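Local coordinates for protein proteasome accessory factor B/C (PafBC) (Paenarthrobacter aurescens, PDB 6SJ9) that probably regulates transcription in the bacterial DNA damage response, joining winged helix-turn-helix modules to WYL domains in one chain, at residues P227-L239 / D403-H416. Numbering follows the deposited sequence.
Sequences PKDFNARAELDEL and DIQWENDHVYISEH
Helix 232-237 lies across one face of the hairpin formed by strands 404-407 and 410-413, its axis 8.9 Å from that of strand 404-407 and the N-to-C directions of these two short segments 131° apart, with Arg233 and Gln405 closest in the backbone, 6.3 Å between their CA atoms. Gln405, its chain bent at chi2, runs up under the helix: its CG meets Leu236 CD1 at 3.6 Å and also touches Arg233 CA, while its OE1 accepts a weak hydrogen bond from Arg188. Arg233 reaches along the hairpin toward Ser414. With CG opposite the backbone N (chi1 173°) and every further torsion extended, its guanidinium arrives with Ser414 CB against one face, 3.4 Å above the plane. Arg233 NH2 then gives a hydrogen bond to Glu415 O, 2.9 Å long and bent to 144° at the hydrogen, reaching the oxygen from above the carbonyl plane. Shortened to an alanine, this position would probably leave Glu415 O without this donor and uncover the side of Ser414 that the guanidinium now shields. The hairpin belongs to the PafC helix-turn-helix region, where two antiparallel strands joined by a tight turn, here type II from Glu407 to His410, make the wing of a winged helix fold. Strand 404-407 also pairs antiparallel with strand 175-188 of the first WYL domain, so the helix sits over a sheet shared by the two modules. Toward the turn of the hairpin, Tyr412 OH donates to Glu407 OE2 (3.1 Å), meeting the carboxylate on its anti side, tilted out of its plane. That carboxylate lies beside Ala232 CB and obliquely against the Phe230 ring, Phe230 CE2 to Glu407 CD 3.7 Å. Asn231 caps the helix through a weak bond from Arg233 N to its OD1. Farther along the helix, Asp237 faces Asp403, a like-charge pair probably eased by the salt bridge from Asp237 to Arg188.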
ATOM      1  N   PRO A 227     -30.555  -1.955 -15.922  1.00 57.65           N
ATOM      2  CA  PRO A 227     -31.130  -3.005 -16.804  1.00 62.78           C
ATOM      3  C   PRO A 227     -30.701  -4.392 -16.336  1.00 57.71           C
ATOM      4  O   PRO A 227     -29.613  -4.559 -15.803  1.00 53.96           O
ATOM      5  CB  PRO A 227     -30.543  -2.683 -18.191  1.00 61.93           C
ATOM      6  CG  PRO A 227     -29.294  -2.023 -17.918  1.00 58.55           C
ATOM      7  CD  PRO A 227     -29.460  -1.233 -16.586  1.00 56.41           C
ATOM      8  N   LYS A 228     -31.594  -5.373 -16.450  1.00 66.79           N
ATOM      9  CA  LYS A 228     -31.240  -6.709 -15.962  1.00 74.70           C
ATOM     10  C   LYS A 228     -30.095  -7.300 -16.771  1.00 76.91           C
ATOM     11  O   LYS A 228     -29.199  -7.931 -16.207  1.00 79.04           O
ATOM     12  CB  LYS A 228     -32.450  -7.647 -15.986  1.00 79.26           C
ATOM     13  CG  LYS A 228     -32.744  -8.339 -14.628  1.00 82.49           C
ATOM     14  CD  LYS A 228     -31.480  -8.979 -13.996  1.00 83.74           C
ATOM     15  CE  LYS A 228     -31.754  -9.687 -12.643  1.00 84.00           C
ATOM     16  NZ  LYS A 228     -30.505 -10.274 -11.987  1.00 83.28           N
ATOM     17  N   ASP A 229     -30.099  -7.099 -18.082  1.00 84.11           N
ATOM     18  CA  ASP A 229     -29.047  -7.611 -18.961  1.00 92.77           C
ATOM     19  C   ASP A 229     -27.923  -6.576 -19.111  1.00 94.18           C
ATOM     20  O   ASP A 229     -27.712  -5.977 -20.164  1.00 97.73           O
ATOM     21  CB  ASP A 229     -29.644  -8.004 -20.306  1.00102.07           C
ATOM     22  CG  ASP A 229     -30.352  -6.841 -20.978  1.00108.09           C
ATOM     23  OD1 ASP A 229     -30.911  -5.990 -20.242  1.00109.47           O
ATOM     24  OD2 ASP A 229     -30.363  -6.784 -22.226  1.00110.89           O
ATOM     25  N   PHE A 230     -27.204  -6.350 -18.015  1.00 92.20           N
ATOM     26  CA  PHE A 230     -26.055  -5.448 -17.985  1.00 90.21           C
ATOM     27  C   PHE A 230     -24.812  -6.200 -17.548  1.00 90.65           C
ATOM     28  O   PHE A 230     -24.746  -6.688 -16.415  1.00 89.41           O
ATOM     29  CB  PHE A 230     -26.274  -4.260 -17.048  1.00 85.36           C
ATOM     30  CG  PHE A 230     -24.978  -3.715 -16.468  1.00 80.25           C
ATOM     31  CD1 PHE A 230     -24.002  -3.149 -17.288  1.00 78.75           C
ATOM     32  CD2 PHE A 230     -24.759  -3.762 -15.094  1.00 77.80           C
ATOM     33  CE1 PHE A 230     -22.828  -2.664 -16.762  1.00 79.20           C
ATOM     34  CE2 PHE A 230     -23.593  -3.267 -14.538  1.00 77.09           C
ATOM     35  CZ  PHE A 230     -22.615  -2.710 -15.371  1.00 78.97           C
ATOM     36  N   ASN A 231     -23.834  -6.302 -18.440  1.00 95.52           N
ATOM     37  CA  ASN A 231     -22.565  -6.949 -18.113  1.00 99.94           C
ATOM     38  C   ASN A 231     -21.476  -5.895 -17.915  1.00 98.60           C
ATOM     39  O   ASN A 231     -21.035  -5.260 -18.881  1.00 99.98           O
ATOM     40  CB  ASN A 231     -22.173  -7.957 -19.189  1.00109.17           C
ATOM     41  CG  ASN A 231     -20.983  -8.814 -18.777  1.00112.20           C
ATOM     42  OD1 ASN A 231     -20.477  -8.710 -17.648  1.00111.42           O
ATOM     43  ND2 ASN A 231     -20.549  -9.687 -19.683  1.00115.98           N
ATOM     44  N   ALA A 232     -21.046  -5.705 -16.661  1.00 96.38           N
ATOM     45  CA  ALA A 232     -20.017  -4.703 -16.388  1.00 94.30           C
ATOM     46  C   ALA A 232     -18.662  -5.103 -16.967  1.00 93.96           C
ATOM     47  O   ALA A 232     -17.939  -4.253 -17.502  1.00 93.98           O
ATOM     48  CB  ALA A 232     -19.876  -4.468 -14.879  1.00 89.55           C
ATOM     49  N   ARG A 233     -18.316  -6.396 -16.897  1.00 91.56           N
ATOM     50  CA  ARG A 233     -17.005  -6.840 -17.364  1.00 90.66           C
ATOM     51  C   ARG A 233     -16.874  -6.704 -18.878  1.00 88.06           C
ATOM     52  O   ARG A 233     -15.818  -6.303 -19.381  1.00 82.57           O
ATOM     53  CB  ARG A 233     -16.755  -8.278 -16.906  1.00 93.32           C
ATOM     54  CG  ARG A 233     -15.488  -8.921 -17.464  1.00 96.77           C
ATOM     55  CD  ARG A 233     -15.412 -10.386 -17.052  1.00 98.06           C
ATOM     56  NE  ARG A 233     -14.247 -11.067 -17.601  1.00100.09           N
ATOM     57  CZ  ARG A 233     -13.836 -12.267 -17.200  1.00100.72           C
ATOM     58  NH1 ARG A 233     -14.500 -12.908 -16.242  1.00101.00           N
ATOM     59  NH2 ARG A 233     -12.766 -12.820 -17.748  1.00100.59           N
ATOM     60  N   ALA A 234     -17.933  -7.044 -19.620  1.00 89.42           N
ATOM     61  CA  ALA A 234     -17.888  -6.911 -21.071  1.00 91.80           C
ATOM     62  C   ALA A 234     -17.865  -5.448 -21.493  1.00 90.95           C
ATOM     63  O   ALA A 234     -17.222  -5.098 -22.493  1.00 89.52           O
ATOM     64  CB  ALA A 234     -19.085  -7.620 -21.707  1.00 93.10           C
ATOM     65  N   GLU A 235     -18.555  -4.582 -20.744  1.00 88.76           N
ATOM     66  CA  GLU A 235     -18.576  -3.160 -21.077  1.00 88.47           C
ATOM     67  C   GLU A 235     -17.193  -2.527 -20.908  1.00 87.81           C
ATOM     68  O   GLU A 235     -16.746  -1.742 -21.758  1.00 90.53           O
ATOM     69  CB  GLU A 235     -19.605  -2.451 -20.198  1.00 88.50           C
ATOM     70  CG  GLU A 235     -19.859  -1.049 -20.619  1.00 89.26           C
ATOM     71  CD  GLU A 235     -20.440  -1.012 -22.009  1.00 92.78           C
ATOM     72  OE1 GLU A 235     -21.329  -1.851 -22.302  1.00 90.23           O
ATOM     73  OE2 GLU A 235     -20.002  -0.158 -22.806  1.00 97.58           O
ATOM     74  N   LEU A 236     -16.494  -2.880 -19.824  1.00 84.99           N
ATOM     75  CA  LEU A 236     -15.189  -2.309 -19.517  1.00 82.97           C
ATOM     76  C   LEU A 236     -14.082  -2.936 -20.373  1.00 85.41           C
ATOM     77  O   LEU A 236     -13.160  -2.238 -20.814  1.00 83.22           O
ATOM     78  CB  LEU A 236     -14.889  -2.506 -18.025  1.00 77.95           C
ATOM     79  CG  LEU A 236     -15.677  -1.814 -16.899  1.00 76.57           C
ATOM     80  CD1 LEU A 236     -15.868  -2.750 -15.695  1.00 72.05           C
ATOM     81  CD2 LEU A 236     -14.957  -0.550 -16.445  1.00 76.74           C
ATOM     82  N   ASP A 237     -14.185  -4.246 -20.647  1.00 86.46           N
ATOM     83  CA  ASP A 237     -13.260  -4.902 -21.567  1.00 89.31           C
ATOM     84  C   ASP A 237     -13.231  -4.218 -22.926  1.00 91.35           C
ATOM     85  O   ASP A 237     -12.175  -4.158 -23.563  1.00 94.81           O
ATOM     86  CB  ASP A 237     -13.644  -6.381 -21.751  1.00 92.09           C
ATOM     87  CG  ASP A 237     -13.139  -7.295 -20.622  1.00 90.39           C
ATOM     88  OD1 ASP A 237     -12.446  -6.805 -19.701  1.00 90.43           O
ATOM     89  OD2 ASP A 237     -13.441  -8.514 -20.668  1.00 89.92           O
ATOM     90  N   GLU A 238     -14.360  -3.678 -23.385  1.00 91.20           N
ATOM     91  CA  GLU A 238     -14.321  -2.974 -24.662  1.00 89.80           C
ATOM     92  C   GLU A 238     -13.488  -1.690 -24.591  1.00 85.36           C
ATOM     93  O   GLU A 238     -13.143  -1.127 -25.628  1.00 82.69           O
ATOM     94  CB  GLU A 238     -15.745  -2.721 -25.175  1.00 91.79           C
ATOM     95  CG  GLU A 238     -15.738  -2.164 -26.591  1.00 97.88           C
ATOM     96  CD  GLU A 238     -17.091  -2.153 -27.283  1.00101.87           C
ATOM     97  OE1 GLU A 238     -18.102  -2.599 -26.679  1.00102.25           O
ATOM     98  OE2 GLU A 238     -17.104  -1.761 -28.477  1.00102.91           O
ATOM     99  N   LEU A 239     -13.148  -1.215 -23.395  1.00 85.98           N
ATOM    100  CA  LEU A 239     -12.313  -0.025 -23.280  1.00 87.51           C
ATOM    101  C   LEU A 239     -10.951  -0.267 -23.931  1.00 90.38           C
ATOM    102  O   LEU A 239     -10.360  -1.344 -23.808  1.00 85.57           O
ATOM    103  CB  LEU A 239     -12.138   0.369 -21.810  1.00 82.06           C
ATOM    104  CG  LEU A 239     -13.290   1.143 -21.186  1.00 79.06           C
ATOM    105  CD1 LEU A 239     -12.895   1.543 -19.776  1.00 77.35           C
ATOM    106  CD2 LEU A 239     -13.599   2.370 -22.050  1.00 78.31           C
ATOM    107  N   ASP A 403      -8.005  -6.688 -13.107  1.00 64.57           N
ATOM    108  CA  ASP A 403      -9.235  -6.117 -13.653  1.00 67.70           C
ATOM    109  C   ASP A 403     -10.326  -6.288 -12.608  1.00 58.37           C
ATOM    110  O   ASP A 403     -10.710  -7.419 -12.289  1.00 53.36           O
ATOM    111  CB  ASP A 403      -9.696  -6.793 -14.951  1.00 74.11           C
ATOM    112  CG  ASP A 403      -8.777  -6.535 -16.128  1.00 80.61           C
ATOM    113  OD1 ASP A 403      -9.066  -7.092 -17.214  1.00 81.46           O
ATOM    114  OD2 ASP A 403      -7.768  -5.807 -15.971  1.00 85.18           O
ATOM    115  N   ILE A 404     -10.863  -5.161 -12.146  1.00 55.03           N
ATOM    116  CA  ILE A 404     -11.859  -5.096 -11.081  1.00 52.07           C
ATOM    117  C   ILE A 404     -13.167  -4.527 -11.638  1.00 50.40           C
ATOM    118  O   ILE A 404     -13.147  -3.512 -12.357  1.00 48.16           O
ATOM    119  CB  ILE A 404     -11.351  -4.230  -9.918  1.00 52.74           C
ATOM    120  CG1 ILE A 404     -10.060  -4.863  -9.397  1.00 53.76           C
ATOM    121  CG2 ILE A 404     -12.400  -4.208  -8.808  1.00 52.82           C
ATOM    122  CD1 ILE A 404      -9.205  -3.975  -8.585  1.00 51.54           C
ATOM    123  N   GLN A 405     -14.284  -5.216 -11.336  1.00 47.48           N
ATOM    124  CA  GLN A 405     -15.654  -4.747 -11.562  1.00 47.44           C
ATOM    125  C   GLN A 405     -16.358  -4.633 -10.198  1.00 43.74           C
ATOM    126  O   GLN A 405     -16.353  -5.580  -9.396  1.00 39.97           O
ATOM    127  CB  GLN A 405     -16.517  -5.689 -12.415  1.00 50.63           C
ATOM    128  CG  GLN A 405     -16.155  -5.802 -13.869  1.00 62.01           C
ATOM    129  CD  GLN A 405     -14.800  -6.478 -14.069  1.00 66.67           C
ATOM    130  OE1 GLN A 405     -14.025  -6.040 -14.886  1.00 73.06           O
ATOM    131  NE2 GLN A 405     -14.523  -7.555 -13.325  1.00 66.53           N
ATOM    132  N   TRP A 406     -17.043  -3.529  -9.989  1.00 39.21           N
ATOM    133  CA  TRP A 406     -17.800  -3.310  -8.753  1.00 38.38           C
ATOM    134  C   TRP A 406     -19.179  -2.800  -9.132  1.00 36.88           C
ATOM    135  O   TRP A 406     -19.340  -1.612  -9.425  1.00 38.69           O
ATOM    136  CB  TRP A 406     -17.083  -2.326  -7.868  1.00 38.47           C
ATOM    137  CG  TRP A 406     -17.668  -2.156  -6.515  1.00 41.20           C
ATOM    138  CD1 TRP A 406     -19.003  -2.155  -6.159  1.00 41.03           C
ATOM    139  CD2 TRP A 406     -16.932  -1.923  -5.309  1.00 42.12           C
ATOM    140  NE1 TRP A 406     -19.128  -1.945  -4.806  1.00 43.53           N
ATOM    141  CE2 TRP A 406     -17.886  -1.773  -4.258  1.00 43.37           C
ATOM    142  CE3 TRP A 406     -15.570  -1.841  -5.007  1.00 38.03           C
ATOM    143  CZ2 TRP A 406     -17.515  -1.561  -2.938  1.00 40.31           C
ATOM    144  CZ3 TRP A 406     -15.194  -1.599  -3.669  1.00 38.68           C
ATOM    145  CH2 TRP A 406     -16.165  -1.488  -2.659  1.00 39.16           C
ATOM    146  N   GLU A 407     -20.162  -3.702  -9.139  1.00 38.28           N
ATOM    147  CA  GLU A 407     -21.573  -3.359  -9.342  1.00 39.78           C
ATOM    148  C   GLU A 407     -22.289  -3.247  -7.998  1.00 38.11           C
ATOM    149  O   GLU A 407     -21.683  -3.403  -6.937  1.00 42.72           O
ATOM    150  CB  GLU A 407     -22.246  -4.422 -10.193  1.00 43.05           C
ATOM    151  CG  GLU A 407     -21.613  -4.661 -11.508  1.00 56.84           C
ATOM    152  CD  GLU A 407     -22.272  -5.823 -12.263  1.00 64.70           C
ATOM    153  OE1 GLU A 407     -23.436  -6.203 -11.991  1.00 68.51           O
ATOM    154  OE2 GLU A 407     -21.629  -6.315 -13.178  1.00 69.89           O
ATOM    155  N   ASN A 408     -23.596  -2.957  -8.038  1.00 40.35           N
ATOM    156  CA  ASN A 408     -24.386  -2.823  -6.803  1.00 42.06           C
ATOM    157  C   ASN A 408     -24.280  -4.090  -5.974  1.00 41.01           C
ATOM    158  O   ASN A 408     -24.741  -5.147  -6.395  1.00 38.47           O
ATOM    159  CB  ASN A 408     -25.875  -2.537  -7.104  1.00 40.67           C
ATOM    160  CG  ASN A 408     -26.642  -2.102  -5.824  1.00 40.69           C
ATOM    161  OD1 ASN A 408     -26.061  -1.444  -4.968  1.00 38.77           O
ATOM    162  ND2 ASN A 408     -27.918  -2.458  -5.710  1.00 38.50           N
ATOM    163  N   ASP A 409     -23.700  -3.995  -4.790  1.00 43.19           N
ATOM    164  CA  ASP A 409     -23.634  -5.176  -3.914  1.00 51.18           C
ATOM    165  C   ASP A 409     -22.781  -6.329  -4.508  1.00 42.98           C
ATOM    166  O   ASP A 409     -22.918  -7.490  -4.090  1.00 40.23           O
ATOM    167  CB  ASP A 409     -25.046  -5.720  -3.557  1.00 57.80           C
ATOM    168  CG  ASP A 409     -25.024  -6.733  -2.350  1.00 58.63           C
ATOM    169  OD1 ASP A 409     -24.568  -6.328  -1.258  1.00 60.39           O
ATOM    170  OD2 ASP A 409     -25.426  -7.913  -2.482  1.00 60.48           O
ATOM    171  N   HIS A 410     -21.897  -6.084  -5.478  1.00 43.05           N
ATOM    172  CA  HIS A 410     -21.263  -7.222  -6.156  1.00 43.49           C
ATOM    173  C   HIS A 410     -19.880  -6.830  -6.684  1.00 38.99           C
ATOM    174  O   HIS A 410     -19.783  -5.976  -7.570  1.00 39.88           O
ATOM    175  CB  HIS A 410     -22.162  -7.718  -7.262  1.00 53.54           C
ATOM    176  CG  HIS A 410     -21.687  -8.984  -7.872  1.00 60.98           C
ATOM    177  ND1 HIS A 410     -22.076  -9.400  -9.124  1.00 67.21           N
ATOM    178  CD2 HIS A 410     -20.884  -9.955  -7.379  1.00 64.34           C
ATOM    179  CE1 HIS A 410     -21.500 -10.563  -9.395  1.00 68.36           C
ATOM    180  NE2 HIS A 410     -20.773 -10.923  -8.348  1.00 65.41           N
ATOM    181  N   VAL A 411     -18.811  -7.414  -6.128  1.00 37.45           N
ATOM    182  CA  VAL A 411     -17.429  -7.064  -6.484  1.00 40.37           C
ATOM    183  C   VAL A 411     -16.712  -8.309  -6.988  1.00 39.97           C
ATOM    184  O   VAL A 411     -16.739  -9.361  -6.338  1.00 42.36           O
ATOM    185  CB  VAL A 411     -16.635  -6.445  -5.304  1.00 36.53           C
ATOM    186  CG1 VAL A 411     -15.251  -5.800  -5.849  1.00 34.90           C
ATOM    187  CG2 VAL A 411     -17.465  -5.395  -4.603  1.00 35.43           C
ATOM    188  N   TYR A 412     -16.064  -8.199  -8.140  1.00 40.46           N
ATOM    189  CA  TYR A 412     -15.359  -9.372  -8.642  1.00 47.78           C
ATOM    190  C   TYR A 412     -14.139  -8.934  -9.439  1.00 48.62           C
ATOM    191  O   TYR A 412     -14.148  -7.895 -10.105  1.00 49.78           O
ATOM    192  CB  TYR A 412     -16.278 -10.323  -9.452  1.00 59.99           C
ATOM    193  CG  TYR A 412     -17.053  -9.718 -10.590  1.00 68.38           C
ATOM    194  CD1 TYR A 412     -18.124  -8.851 -10.363  1.00 68.76           C
ATOM    195  CD2 TYR A 412     -16.738 -10.050 -11.908  1.00 76.83           C
ATOM    196  CE1 TYR A 412     -18.834  -8.299 -11.421  1.00 75.38           C
ATOM    197  CE2 TYR A 412     -17.452  -9.507 -12.980  1.00 78.71           C
ATOM    198  CZ  TYR A 412     -18.490  -8.634 -12.734  1.00 79.78           C
ATOM    199  OH  TYR A 412     -19.183  -8.096 -13.809  1.00 83.86           O
ATOM    200  N   ILE A 413     -13.072  -9.702  -9.262  1.00 50.05           N
ATOM    201  CA  ILE A 413     -11.790  -9.522  -9.925  1.00 60.32           C
ATOM    202  C   ILE A 413     -11.769 -10.541 -11.050  1.00 68.74           C
ATOM    203  O   ILE A 413     -11.753 -11.742 -10.793  1.00 69.37           O
ATOM    204  CB  ILE A 413     -10.635  -9.710  -8.930  1.00 63.03           C
ATOM    205  CG1 ILE A 413     -10.734  -8.628  -7.864  1.00 61.68           C
ATOM    206  CG2 ILE A 413      -9.312  -9.639  -9.628  1.00 69.36           C
ATOM    207  CD1 ILE A 413      -9.666  -8.641  -6.773  1.00 60.29           C
ATOM    208  N   SER A 414     -11.931 -10.076 -12.283  1.00 78.28           N
ATOM    209  CA  SER A 414     -12.127 -10.966 -13.420  1.00 84.99           C
ATOM    210  C   SER A 414     -10.898 -11.838 -13.714  1.00 94.70           C
ATOM    211  O   SER A 414      -9.750 -11.377 -13.652  1.00 90.08           O
ATOM    212  CB  SER A 414     -12.541 -10.158 -14.650  1.00 85.70           C
ATOM    213  OG  SER A 414     -11.571  -9.192 -14.991  1.00 87.76           O
ATOM    214  N   GLU A 415     -11.149 -13.129 -13.935  1.00110.63           N
ATOM    215  CA  GLU A 415     -10.122 -14.094 -14.307  1.00126.35           C
ATOM    216  C   GLU A 415     -10.045 -14.190 -15.831  1.00147.22           C
ATOM    217  O   GLU A 415     -10.960 -14.713 -16.479  1.00146.42           O
ATOM    218  CB  GLU A 415     -10.396 -15.461 -13.681  1.00118.65           C
ATOM    219  CG  GLU A 415      -9.530 -16.607 -14.247  1.00114.87           C
ATOM    220  CD  GLU A 415      -8.091 -16.640 -13.734  1.00111.86           C
ATOM    221  OE1 GLU A 415      -7.806 -17.469 -12.842  1.00111.32           O
ATOM    222  OE2 GLU A 415      -7.242 -15.860 -14.231  1.00110.92           O
ATOM    223  N   HIS A 416      -8.967 -13.662 -16.400  1.00165.88           N
ATOM    224  CA  HIS A 416      -8.564 -13.912 -17.784  1.00171.19           C
ATOM    225  C   HIS A 416      -7.963 -15.316 -17.860  1.00168.40           C
ATOM    226  O   HIS A 416      -6.803 -15.527 -17.505  1.00169.13           O
ATOM    227  CB  HIS A 416      -7.605 -12.814 -18.219  1.00182.21           C
ATOM    228  CG  HIS A 416      -6.545 -12.525 -17.206  1.00189.75           C
ATOM    229  ND1 HIS A 416      -5.423 -13.308 -17.046  1.00192.50           N
ATOM    230  CD2 HIS A 416      -6.456 -11.545 -16.273  1.00190.20           C
ATOM    231  CE1 HIS A 416      -4.686 -12.820 -16.064  1.00191.60           C
ATOM    232  NE2 HIS A 416      -5.288 -11.749 -15.582  1.00189.74           N
TER